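Uncharacterized protein (Sus scrofa, PDB 5BNF) is porcine CD38, a member of the ADP-ribosyl cyclase family, whose chain combines a helical region with a parallel beta sheet. Local coordinates at residues T96-L101 with I105-S110. Numbering follows the deposited sequence.
Sequences TLENTL and IADDLS
With CG beside its backbone N (chi1 -59°) and a further bend at chi2, the side chain of E98 meets that of D107 obliquely, whose own CG lies anti to N (chi1 -169°). The two residues flank helix 101-106, a short helix of the ADP-ribosyl cyclase fold: E98 lies in the 3-10 segment 97-99 before it and D107 is the first residue to leave helical geometry. The CG methylene of E98 lies against the carboxylate oxygen OD1 of D107, at 3.6 Å. E98 OE2 and D107 OD1 remain 5.1 Å apart, while E98 OE1 turns to a weak hydrogen bond with W77. Within the helix, I105 N donates to L101 O at 3.2 Å, closing one helical turn, and the methyl I105 CG2 comes within 3.5 Å of L101 O. The side chains of L101 and I105 make one apolar approach, CD1 to CG2 at 4.4 Å; both are buried, L101 against Y21 of helix 10-25 and I105 against F41 of helix 34-45. T100 is the N-cap, its OG1 accepting from G103 N in the first turn. The same OG1 donates back to L97 O at 2.8 Å, in the carbonyl plane, and T100 N also bonds to that oxygen at 3.3 Å.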
# COMPACT_ATOMS: atom_id res chain seq x y z
N THR A 96 -7.71 -2.09 -4.23
CA THR A 96 -6.44 -1.38 -4.27
C THR A 96 -5.98 -1.55 -2.82
O THR A 96 -6.78 -1.93 -1.97
CB THR A 96 -6.63 0.12 -4.57
OG1 THR A 96 -7.45 0.73 -3.56
CG2 THR A 96 -7.29 0.29 -5.92
N LEU A 97 -4.71 -1.30 -2.52
CA LEU A 97 -4.24 -1.49 -1.14
C LEU A 97 -5.13 -0.81 -0.10
O LEU A 97 -5.40 -1.37 0.96
CB LEU A 97 -2.79 -1.02 -0.99
CG LEU A 97 -2.12 -1.28 0.37
CD1 LEU A 97 -2.33 -2.71 0.81
CD2 LEU A 97 -0.63 -0.98 0.26
N GLU A 98 -5.61 0.39 -0.40
CA GLU A 98 -6.46 1.13 0.53
C GLU A 98 -7.87 0.57 0.69
O GLU A 98 -8.63 1.04 1.54
CB GLU A 98 -6.56 2.60 0.12
CG GLU A 98 -5.23 3.34 0.05
CD GLU A 98 -4.33 2.80 -1.04
OE1 GLU A 98 -4.79 2.71 -2.20
OE2 GLU A 98 -3.17 2.47 -0.74
N ASN A 99 -8.24 -0.42 -0.11
CA ASN A 99 -9.58 -1.00 0.01
C ASN A 99 -9.57 -2.27 0.85
O ASN A 99 -10.62 -2.86 1.11
CB ASN A 99 -10.18 -1.28 -1.37
CG ASN A 99 -10.39 -0.02 -2.19
OD1 ASN A 99 -10.95 0.96 -1.70
ND2 ASN A 99 -9.96 -0.05 -3.44
N THR A 100 -8.39 -2.70 1.28
CA THR A 100 -8.28 -3.88 2.12
C THR A 100 -8.50 -3.42 3.55
O THR A 100 -8.43 -2.23 3.84
CB THR A 100 -6.89 -4.51 2.03
OG1 THR A 100 -5.90 -3.60 2.53
CG2 THR A 100 -6.57 -4.86 0.59
N LEU A 101 -8.76 -4.37 4.44
CA LEU A 101 -9.00 -4.06 5.85
C LEU A 101 -7.92 -3.17 6.47
O LEU A 101 -8.20 -2.06 6.92
CB LEU A 101 -9.11 -5.37 6.65
CG LEU A 101 -9.33 -5.23 8.16
CD1 LEU A 101 -10.49 -4.28 8.45
CD2 LEU A 101 -9.60 -6.60 8.75
N ILE A 105 -8.17 1.11 7.38
CA ILE A 105 -8.17 1.80 8.66
C ILE A 105 -6.96 2.70 8.87
O ILE A 105 -7.08 3.76 9.49
CB ILE A 105 -8.26 0.79 9.81
CG1 ILE A 105 -6.98 -0.01 9.91
CG2 ILE A 105 -9.44 -0.15 9.59
CD1 ILE A 105 -6.88 -0.84 11.17
N ALA A 106 -5.81 2.30 8.33
CA ALA A 106 -4.59 3.09 8.50
C ALA A 106 -4.47 4.26 7.53
O ALA A 106 -3.79 5.25 7.81
CB ALA A 106 -3.38 2.18 8.37
N ASP A 107 -5.16 4.16 6.40
CA ASP A 107 -5.12 5.19 5.37
C ASP A 107 -5.12 6.64 5.87
O ASP A 107 -5.97 7.03 6.66
CB ASP A 107 -6.27 4.97 4.39
CG ASP A 107 -6.14 5.82 3.15
OD1 ASP A 107 -5.02 5.89 2.59
OD2 ASP A 107 -7.15 6.41 2.72
N ASP A 108 -4.15 7.41 5.38
CA ASP A 108 -3.99 8.83 5.71
C ASP A 108 -3.58 9.16 7.14
O ASP A 108 -3.37 10.32 7.48
CB ASP A 108 -5.26 9.61 5.37
CG ASP A 108 -5.48 9.75 3.88
OD1 ASP A 108 -4.49 10.02 3.16
OD2 ASP A 108 -6.64 9.59 3.43
N LEU A 109 -3.45 8.15 7.99
CA LEU A 109 -3.08 8.40 9.38
C LEU A 109 -1.58 8.50 9.63
O LEU A 109 -0.77 8.09 8.80
CB LEU A 109 -3.68 7.31 10.26
CG LEU A 109 -5.17 7.38 10.63
CD1 LEU A 109 -6.03 7.80 9.46
CD2 LEU A 109 -5.59 6.02 11.16
N SER A 110 -1.22 9.06 10.78
CA SER A 110 0.18 9.20 11.20
C SER A 110 0.33 8.66 12.61
O SER A 110 -0.48 8.96 13.49
CB SER A 110 0.61 10.67 11.17
OG SER A 110 0.94 11.08 9.86